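Local coordinates for yeast glycogen phosphorylase (Saccharomyces cerevisiae, PDB 1YGP), which is a pyridoxal-phosphate-containing carbohydrate phosphorylase of the GT-B clan, a large two-domain protein found here as a two-chain assembly, at residues A[94-99]-A[181-186]; A[615-620]-A[822-827]; A[757-762]-A[828-833]. All blocks are in the same frame, centred on the assembly; numbering follows the deposited sequence.

Interaction 1 (A[94-99]-A[181-186])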
loop_
_atom_site.group_PDB
_atom_site.type_symbol
_atom_site.label_atom_id
_atom_site.label_comp_id
_atom_site.label_asym_id
_atom_site.label_seq_id
_atom_site.Cartn_x
_atom_site.Cartn_y
_atom_site.Cartn_z
ATOM N N ARG A 94 -0.941 -2.787 35.737
ATOM C CA ARG A 94 -1.232 -1.866 36.812
ATOM C C ARG A 94 -2.616 -1.258 36.760
ATOM O O ARG A 94 -3.003 -0.548 37.678
ATOM C CB ARG A 94 -0.212 -0.735 36.845
ATOM C CG ARG A 94 1.206 -1.155 37.219
ATOM C CD ARG A 94 1.968 0.108 37.627
ATOM N NE ARG A 94 3.420 -0.060 37.693
ATOM C CZ ARG A 94 4.254 0.988 37.825
ATOM N NH1 ARG A 94 3.802 2.248 37.915
ATOM N NH2 ARG A 94 5.572 0.786 37.821
ATOM N N ASP A 95 -3.391 -1.508 35.724
ATOM C CA ASP A 95 -4.725 -0.950 35.528
ATOM C C ASP A 95 -5.045 0.476 36.011
ATOM O O ASP A 95 -5.968 0.680 36.813
ATOM C CB ASP A 95 -5.701 -1.908 36.141
ATOM C CG ASP A 95 -6.900 -2.102 35.240
ATOM O OD1 ASP A 95 -7.595 -1.141 34.909
ATOM O OD2 ASP A 95 -7.152 -3.253 34.899
ATOM N N PRO A 96 -4.304 1.519 35.606
ATOM C CA PRO A 96 -4.569 2.871 36.050
ATOM C C PRO A 96 -5.743 3.454 35.273
ATOM O O PRO A 96 -6.175 2.863 34.279
ATOM C CB PRO A 96 -3.234 3.512 35.817
ATOM C CG PRO A 96 -2.764 2.915 34.529
ATOM C CD PRO A 96 -3.165 1.472 34.691
ATOM N N LYS A 97 -6.281 4.606 35.670
ATOM C CA LYS A 97 -7.309 5.241 34.856
ATOM C C LYS A 97 -6.577 5.717 33.592
ATOM O O LYS A 97 -5.431 6.186 33.676
ATOM C CB LYS A 97 -7.910 6.437 35.587
ATOM C CG LYS A 97 -9.068 7.065 34.846
ATOM C CD LYS A 97 -9.671 8.223 35.594
ATOM C CE LYS A 97 -10.966 8.523 34.872
ATOM N NZ LYS A 97 -11.649 9.654 35.454
ATOM N N ARG A 98 -7.204 5.587 32.434
ATOM C CA ARG A 98 -6.586 5.918 31.173
ATOM C C ARG A 98 -7.356 7.047 30.532
ATOM O O ARG A 98 -8.555 7.249 30.759
ATOM C CB ARG A 98 -6.603 4.729 30.220
ATOM C CG ARG A 98 -5.823 3.529 30.702
ATOM C CD ARG A 98 -5.586 2.544 29.569
ATOM N NE ARG A 98 -5.199 1.264 30.140
ATOM C CZ ARG A 98 -4.330 0.432 29.580
ATOM N NH1 ARG A 98 -3.713 0.698 28.426
ATOM N NH2 ARG A 98 -4.101 -0.724 30.193
ATOM N N VAL A 99 -6.637 7.763 29.683
ATOM C CA VAL A 99 -7.155 8.920 28.982
ATOM C C VAL A 99 -7.269 8.525 27.516
ATOM O O VAL A 99 -6.331 7.924 26.993
ATOM C CB VAL A 99 -6.180 10.076 29.126
ATOM C CG1 VAL A 99 -6.744 11.292 28.432
ATOM C CG2 VAL A 99 -5.915 10.341 30.581
ATOM N N GLY A 181 4.348 10.240 31.320
ATOM C CA GLY A 181 3.910 8.913 31.727
ATOM C C GLY A 181 2.420 8.881 32.067
ATOM O O GLY A 181 2.013 8.168 32.983
ATOM N N ILE A 182 1.583 9.678 31.402
ATOM C CA ILE A 182 0.139 9.707 31.637
ATOM C C ILE A 182 -0.353 8.543 30.774
ATOM O O ILE A 182 0.046 8.491 29.611
ATOM C CB ILE A 182 -0.486 11.068 31.146
ATOM C CG1 ILE A 182 -0.116 12.216 32.060
ATOM C CG2 ILE A 182 -1.990 10.937 31.063
ATOM C CD1 ILE A 182 -0.725 12.134 33.458
ATOM N N PRO A 183 -1.198 7.598 31.196
ATOM C CA PRO A 183 -1.658 6.513 30.337
ATOM C C PRO A 183 -2.686 6.978 29.303
ATOM O O PRO A 183 -3.901 6.843 29.489
ATOM C CB PRO A 183 -2.168 5.478 31.335
ATOM C CG PRO A 183 -1.406 5.816 32.596
ATOM C CD PRO A 183 -1.537 7.324 32.581
ATOM N N ALA A 184 -2.216 7.576 28.209
ATOM C CA ALA A 184 -3.113 8.036 27.163
ATOM C C ALA A 184 -2.841 7.461 25.767
ATOM O O ALA A 184 -1.700 7.165 25.366
ATOM C CB ALA A 184 -3.057 9.540 27.053
ATOM N N TRP A 185 -3.948 7.268 25.058
ATOM C CA TRP A 185 -3.981 6.791 23.706
ATOM C C TRP A 185 -4.758 7.820 22.910
ATOM O O TRP A 185 -5.736 8.404 23.410
ATOM C CB TRP A 185 -4.715 5.470 23.591
ATOM C CG TRP A 185 -3.844 4.235 23.713
ATOM C CD1 TRP A 185 -2.755 4.220 24.533
ATOM C CD2 TRP A 185 -4.035 3.043 23.057
ATOM N NE1 TRP A 185 -2.254 3.022 24.407
ATOM C CE2 TRP A 185 -2.974 2.290 23.544
ATOM C CE3 TRP A 185 -4.908 2.480 22.146
ATOM C CZ2 TRP A 185 -2.764 0.971 23.138
ATOM C CZ3 TRP A 185 -4.706 1.168 21.735
ATOM C CH2 TRP A 185 -3.644 0.416 22.224
ATOM N N GLY A 186 -4.343 8.055 21.666
ATOM C CA GLY A 186 -5.082 8.934 20.779
ATOM C C GLY A 186 -5.783 8.077 19.729
ATOM O O GLY A 186 -5.197 7.092 19.287
#
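Val99 and Pro183 meet where strands 98-102 and 184-189 start to run side by side as parallel neighbours in the large mixed sheet of the N-terminal half. The tight end is built by the backbone. Val99 N donates to Pro183 O at 2.9 Å, almost straight at 170°, and Val99 O receives Trp185 N at 3.1 Å. The two bonds bracket Ala184, the bridge partner of Val99; Ala184 CA also approaches Val99 O at 3.2 Å in a CA-H...O contact. One residue, Val99, thus uses both its N-H and its carbonyl on the partner strand, the pattern expected of a parallel bridge.

Side chains close the same end: Val99 CB lies 3.8 Å from Ala184 CB on their shared face of the sheet. With CG1 anti to the backbone N (chi1 -178°), the other branch of Val99 is set beside that N, and its CG2 reaches Ile182 CG2 at 4.0 Å. Val875 and Trp873, from the C-terminal part of the chain, also touch Val99.

Toward Pro96 the segments splay, their touching parts 57° apart, and the two prolines meet by apolar contact alone. Pro96 CG lies 3.7 Å from Pro183 CG, the rings crossing obliquely, while Arg98 passes the buried Pro183 at about a right angle. Pro96, Lys97 and Arg98 are all partly exposed; the extended Lys97 chain leads away, and NZ bonds to Trp873 O. The chemistry therefore divides in two: backbone polarity is paired across the buried strands, whereas on the more exposed side the segments meet through apolar surfaces and the lysine charge is directed elsewhere.

Interaction 2 (A[615-620]-A[822-827])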
loop_
_atom_site.group_PDB
_atom_site.type_symbol
_atom_site.label_atom_id
_atom_site.label_comp_id
_atom_site.label_asym_id
_atom_site.label_seq_id
_atom_site.Cartn_x
_atom_site.Cartn_y
_atom_site.Cartn_z
ATOM N N GLN A 615 -4.768 38.493 5.829
ATOM C CA GLN A 615 -3.561 38.498 5.001
ATOM C C GLN A 615 -3.652 39.702 4.048
ATOM O O GLN A 615 -2.630 40.313 3.708
ATOM C CB GLN A 615 -3.425 37.264 4.114
ATOM C CG GLN A 615 -3.000 36.010 4.812
ATOM C CD GLN A 615 -4.093 35.273 5.558
ATOM O OE1 GLN A 615 -5.299 35.455 5.393
ATOM N NE2 GLN A 615 -3.681 34.349 6.393
ATOM N N GLN A 616 -4.871 40.109 3.641
ATOM C CA GLN A 616 -5.032 41.237 2.741
ATOM C C GLN A 616 -4.639 42.554 3.384
ATOM O O GLN A 616 -4.119 43.416 2.672
ATOM C CB GLN A 616 -6.473 41.352 2.209
ATOM C CG GLN A 616 -7.618 41.757 3.117
ATOM C CD GLN A 616 -8.115 40.680 4.050
ATOM O OE1 GLN A 616 -7.439 39.693 4.306
ATOM N NE2 GLN A 616 -9.304 40.818 4.599
ATOM N N LEU A 617 -4.794 42.699 4.716
ATOM C CA LEU A 617 -4.404 43.916 5.419
ATOM C C LEU A 617 -2.884 43.974 5.286
ATOM O O LEU A 617 -2.313 45.003 4.934
ATOM C CB LEU A 617 -4.768 43.850 6.913
ATOM C CG LEU A 617 -4.941 45.011 7.935
ATOM C CD1 LEU A 617 -4.424 44.468 9.237
ATOM C CD2 LEU A 617 -4.146 46.282 7.637
ATOM N N ASN A 618 -2.214 42.849 5.497
ATOM C CA ASN A 618 -0.765 42.774 5.425
ATOM C C ASN A 618 -0.260 43.084 4.027
ATOM O O ASN A 618 0.697 43.856 3.880
ATOM C CB ASN A 618 -0.344 41.389 5.843
ATOM C CG ASN A 618 1.149 41.136 5.870
ATOM O OD1 ASN A 618 1.976 42.007 5.632
ATOM N ND2 ASN A 618 1.570 39.918 6.153
ATOM N N VAL A 619 -0.930 42.562 2.986
ATOM C CA VAL A 619 -0.543 42.844 1.606
ATOM C C VAL A 619 -0.791 44.331 1.297
ATOM O O VAL A 619 0.088 44.993 0.718
ATOM C CB VAL A 619 -1.341 41.990 0.566
ATOM C CG1 VAL A 619 -0.598 42.048 -0.750
ATOM C CG2 VAL A 619 -1.363 40.523 0.881
ATOM N N PHE A 620 -1.930 44.917 1.702
ATOM C CA PHE A 620 -2.197 46.330 1.454
ATOM C C PHE A 620 -1.129 47.201 2.097
ATOM O O PHE A 620 -0.712 48.223 1.540
ATOM C CB PHE A 620 -3.576 46.721 1.986
ATOM C CG PHE A 620 -4.718 46.030 1.261
ATOM C CD1 PHE A 620 -4.561 45.488 -0.014
ATOM C CD2 PHE A 620 -5.944 45.887 1.908
ATOM C CE1 PHE A 620 -5.619 44.802 -0.623
ATOM C CE2 PHE A 620 -6.997 45.201 1.296
ATOM C CZ PHE A 620 -6.837 44.656 0.034
ATOM N N ASP A 822 -10.241 50.462 9.119
ATOM C CA ASP A 822 -10.155 50.980 10.477
ATOM C C ASP A 822 -8.769 50.814 11.065
ATOM O O ASP A 822 -8.182 51.742 11.641
ATOM C CB ASP A 822 -11.179 50.273 11.354
ATOM C CG ASP A 822 -12.578 50.400 10.753
ATOM O OD1 ASP A 822 -13.226 51.436 10.925
ATOM O OD2 ASP A 822 -13.008 49.463 10.087
ATOM N N ASP A 823 -8.209 49.629 10.820
ATOM C CA ASP A 823 -6.909 49.340 11.373
ATOM C C ASP A 823 -5.757 49.744 10.477
ATOM O O ASP A 823 -4.622 49.760 10.969
ATOM C CB ASP A 823 -6.861 47.838 11.712
ATOM C CG ASP A 823 -7.868 47.398 12.770
ATOM O OD1 ASP A 823 -8.444 48.219 13.486
ATOM O OD2 ASP A 823 -8.079 46.207 12.905
ATOM N N PHE A 824 -5.979 50.173 9.227
ATOM C CA PHE A 824 -4.866 50.409 8.310
ATOM C C PHE A 824 -3.816 51.386 8.812
ATOM O O PHE A 824 -2.623 51.065 8.863
ATOM C CB PHE A 824 -5.362 50.909 6.946
ATOM C CG PHE A 824 -4.307 50.673 5.864
ATOM C CD1 PHE A 824 -3.856 49.370 5.603
ATOM C CD2 PHE A 824 -3.758 51.749 5.157
ATOM C CE1 PHE A 824 -2.854 49.151 4.646
ATOM C CE2 PHE A 824 -2.758 51.509 4.202
ATOM C CZ PHE A 824 -2.298 50.215 3.943
ATOM N N GLU A 825 -4.245 52.557 9.275
ATOM C CA GLU A 825 -3.310 53.556 9.752
ATOM C C GLU A 825 -2.529 53.157 10.992
ATOM O O GLU A 825 -1.332 53.429 11.086
ATOM C CB GLU A 825 -4.086 54.845 9.988
ATOM C CG GLU A 825 -4.089 55.745 8.746
ATOM C CD GLU A 825 -2.675 56.095 8.279
ATOM O OE1 GLU A 825 -1.918 56.696 9.051
ATOM O OE2 GLU A 825 -2.328 55.747 7.148
ATOM N N SER A 826 -3.188 52.455 11.914
ATOM C CA SER A 826 -2.591 51.986 13.145
ATOM C C SER A 826 -1.545 50.953 12.775
ATOM O O SER A 826 -0.407 51.043 13.253
ATOM C CB SER A 826 -3.697 51.386 14.009
ATOM O OG SER A 826 -3.340 50.885 15.302
ATOM N N TYR A 827 -1.891 50.003 11.896
ATOM C CA TYR A 827 -0.983 48.973 11.409
ATOM C C TYR A 827 0.290 49.583 10.827
ATOM O O TYR A 827 1.416 49.224 11.203
ATOM C CB TYR A 827 -1.721 48.147 10.357
ATOM C CG TYR A 827 -0.889 47.027 9.757
ATOM C CD1 TYR A 827 -0.429 45.984 10.566
ATOM C CD2 TYR A 827 -0.586 47.048 8.399
ATOM C CE1 TYR A 827 0.337 44.961 10.022
ATOM C CE2 TYR A 827 0.176 46.024 7.849
ATOM C CZ TYR A 827 0.635 44.992 8.666
ATOM O OH TYR A 827 1.447 44.003 8.147
#
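Leu617 of helix 615-634 reaches between two aromatic side chains of helix 820-840, Phe824 and Tyr827. The short helical segments approach to 10.6 Å between axes and cross at -51°, a spacing that large side chains must bridge. A single methyl does most of it: Leu617 CD2 is 3.7 Å from Phe824 CD1 and also 3.7 Å from Tyr827 CD2. Against both rings the leucine slides past in the opposite direction. The rings present themselves differently. Phe824 turns its edge, with CD2 of Leu617 near the ring plane, whereas CD1 of Leu617 lies over one face of Tyr827.

Further along that edge Phe824 meets Phe620. Its CE1 touches Phe620 CB at 3.7 Å, and its CZ lies 3.5 Å from Phe620 O, again near the ring plane. Phe620 offers only its root here: CG is anti to the carbonyl carbon (chi1 -65°), and the ring leads away toward Val787 and Leu788 of helix 782-790.

Tyr827 extends over the first turn of helix 615-634, CG anti to the backbone N, carrying the phenol to Asn618. The amide and ring planes stand 71° apart, and Asn618 OD1 is 3.3 Å from Tyr827 OH, a polar proximity rather than an assigned bond. Both side chains have hydrogen-bond partners beyond the two helices: Tyr827 OH bonds to Glu712 OE1, and Asn618 ND2 to Gln605 OE1.

Those two partners belong to strands 710-713 and 601-606, adjacent in the parallel sheet of the C-terminal domain. The contact thus joins two helices to each other and to that sheet, with helix 782-790 packed against both phenylalanines and helix 662-678 meeting Val619.

Interaction 3 (A[757-762]-A[828-833]); sequences FLFGNL and LATHEL
In the Rossmann-like C-terminal domain of the GT-B fold, Phe757 and Phe759 of strand 757-759, an outermost strand of the parallel sheet within this chain, receive Thr830 of helix 820-840. Helix and strand segments run nearly antiparallel, their N-to-C directions 163° apart and their axes 8.7 Å from each other, as when a helix lies along a strand it covers. Backbone bonds from Phe757 and Phe759 to Gly738 tie the strand to its inner neighbour, 735-739.

Thr830 carries most of the contact, and its two branches divide the strand between them. CG2, anti to the backbone N, is directed at Phe757, 3.5 Å from CB and 4.1 Å from CD2, and it lies at the ring edge, near the ring plane. Leu833, one turn later, adds a more distant contact along the same edge, its CB 4.5 Å from Phe757 CE2. This fringe is thinner, Leu833 being exposed.

The hydroxyl branch goes the other way. OG1 is hydrogen-bonded within its own helix to Ser826 O, which pairs the polar atom inside an otherwise apolar joint. Phe759 takes the crowded position, CG between backbone N and carbonyl carbon (chi1 71°), and its ring heads off toward Tyr827 and Ile737. The side chains of Phe759 and Thr830 cross at about a right angle, and Thr830 OG1 is 3.3 Å from Phe759 CB.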
loop_
_atom_site.group_PDB
_atom_site.type_symbol
_atom_site.label_atom_id
_atom_site.label_comp_id
_atom_site.label_asym_id
_atom_site.label_seq_id
_atom_site.Cartn_x
_atom_site.Cartn_y
_atom_site.Cartn_z
ATOM N N PHE A 757 4.035 44.241 19.831
ATOM C CA PHE A 757 3.604 45.435 19.119
ATOM C C PHE A 757 2.135 45.251 18.829
ATOM O O PHE A 757 1.787 44.549 17.876
ATOM C CB PHE A 757 4.345 45.600 17.808
ATOM C CG PHE A 757 5.825 45.853 18.003
ATOM C CD1 PHE A 757 6.691 44.791 18.267
ATOM C CD2 PHE A 757 6.311 47.147 17.929
ATOM C CE1 PHE A 757 8.049 45.031 18.462
ATOM C CE2 PHE A 757 7.668 47.378 18.122
ATOM C CZ PHE A 757 8.537 46.328 18.388
ATOM N N LEU A 758 1.250 45.784 19.672
ATOM C CA LEU A 758 -0.169 45.596 19.460
ATOM C C LEU A 758 -0.744 46.828 18.801
ATOM O O LEU A 758 -0.154 47.903 18.911
ATOM C CB LEU A 758 -0.815 45.324 20.786
ATOM C CG LEU A 758 -0.258 44.095 21.515
ATOM C CD1 LEU A 758 -0.785 44.057 22.948
ATOM C CD2 LEU A 758 -0.608 42.845 20.724
ATOM N N PHE A 759 -1.844 46.704 18.073
ATOM C CA PHE A 759 -2.443 47.824 17.382
ATOM C C PHE A 759 -3.895 47.453 17.123
ATOM O O PHE A 759 -4.382 46.389 17.540
ATOM C CB PHE A 759 -1.749 48.063 16.062
ATOM C CG PHE A 759 -2.050 46.987 15.013
ATOM C CD1 PHE A 759 -1.404 45.749 15.075
ATOM C CD2 PHE A 759 -2.993 47.231 14.002
ATOM C CE1 PHE A 759 -1.711 44.764 14.134
ATOM C CE2 PHE A 759 -3.288 46.239 13.070
ATOM C CZ PHE A 759 -2.651 45.007 13.134
ATOM N N GLY A 760 -4.534 48.351 16.367
ATOM C CA GLY A 760 -5.879 48.150 15.866
ATOM C C GLY A 760 -6.928 48.221 16.941
ATOM O O GLY A 760 -6.674 48.378 18.141
ATOM N N ASN A 761 -8.157 48.122 16.469
ATOM C CA ASN A 761 -9.273 48.174 17.386
ATOM C C ASN A 761 -9.404 46.922 18.203
ATOM O O ASN A 761 -8.963 45.827 17.845
ATOM C CB ASN A 761 -10.591 48.388 16.666
ATOM C CG ASN A 761 -10.677 49.810 16.145
ATOM O OD1 ASN A 761 -9.991 50.188 15.200
ATOM N ND2 ASN A 761 -11.536 50.652 16.683
ATOM N N LEU A 762 -10.018 47.234 19.334
ATOM C CA LEU A 762 -10.380 46.307 20.380
ATOM C C LEU A 762 -11.746 45.755 20.013
ATOM O O LEU A 762 -12.483 46.427 19.284
ATOM C CB LEU A 762 -10.506 47.039 21.699
ATOM C CG LEU A 762 -9.492 48.102 22.088
ATOM C CD1 LEU A 762 -10.058 48.906 23.234
ATOM C CD2 LEU A 762 -8.174 47.473 22.463
ATOM N N LEU A 828 0.137 50.524 9.913
ATOM C CA LEU A 828 1.287 51.216 9.369
ATOM C C LEU A 828 2.110 51.958 10.443
ATOM O O LEU A 828 3.353 51.882 10.431
ATOM C CB LEU A 828 0.808 52.189 8.321
ATOM C CG LEU A 828 0.046 51.648 7.133
ATOM C CD1 LEU A 828 -0.351 52.825 6.267
ATOM C CD2 LEU A 828 0.888 50.662 6.353
ATOM N N ALA A 829 1.484 52.610 11.426
ATOM C CA ALA A 829 2.206 53.294 12.486
ATOM C C ALA A 829 3.060 52.362 13.330
ATOM O O ALA A 829 4.220 52.637 13.645
ATOM C CB ALA A 829 1.236 53.983 13.410
ATOM N N THR A 830 2.522 51.200 13.662
ATOM C CA THR A 830 3.254 50.204 14.421
ATOM C C THR A 830 4.407 49.694 13.567
ATOM O O THR A 830 5.482 49.377 14.085
ATOM C CB THR A 830 2.353 49.041 14.763
ATOM O OG1 THR A 830 1.086 49.553 15.167
ATOM C CG2 THR A 830 2.966 48.207 15.864
ATOM N N HIS A 831 4.231 49.610 12.238
ATOM C CA HIS A 831 5.314 49.129 11.411
ATOM C C HIS A 831 6.470 50.099 11.362
ATOM O O HIS A 831 7.621 49.648 11.419
ATOM C CB HIS A 831 4.813 48.846 10.024
ATOM C CG HIS A 831 4.629 47.342 9.892
ATOM N ND1 HIS A 831 3.507 46.657 9.671
ATOM C CD2 HIS A 831 5.662 46.434 9.993
ATOM C CE1 HIS A 831 3.813 45.384 9.630
ATOM N NE2 HIS A 831 5.102 45.255 9.825
ATOM N N GLU A 832 6.175 51.404 11.339
ATOM C CA GLU A 832 7.198 52.443 11.444
ATOM C C GLU A 832 8.016 52.233 12.721
ATOM O O GLU A 832 9.253 52.260 12.676
ATOM C CB GLU A 832 6.519 53.797 11.469
ATOM C CG GLU A 832 7.152 54.703 10.433
ATOM C CD GLU A 832 6.270 55.877 10.039
ATOM O OE1 GLU A 832 5.402 55.689 9.185
ATOM O OE2 GLU A 832 6.456 56.972 10.573
ATOM N N LEU A 833 7.327 51.961 13.845
ATOM C CA LEU A 833 7.983 51.618 15.100
ATOM C C LEU A 833 8.896 50.410 14.996
ATOM O O LEU A 833 10.085 50.514 15.297
ATOM C CB LEU A 833 6.949 51.348 16.180
ATOM C CG LEU A 833 6.459 52.597 16.869
ATOM C CD1 LEU A 833 5.066 52.418 17.443
ATOM C CD2 LEU A 833 7.486 52.933 17.928
#

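Interaction 1 stands apart: it lies in the mixed sheet of the N-terminal half, its centre about 47 Å from that of interaction 2 and 46 Å from that of interaction 3, across the chain's centre. It closes along the sequence before the others open. Interactions 2 and 3 are interleaved, their segments alternating, with centres about 9 Å apart. They share helix 820-840, which packs on helix 615-634 mainly through 822-827 and on strand 757-759 mainly through 828-833, with Asp823 and Ser826 also reaching 759-761. There Ser826 OG is 3.0 Å from Gly760 N, a probable hydrogen bond. The three contacts therefore sample both sheet-centred halves of a GT-B protein.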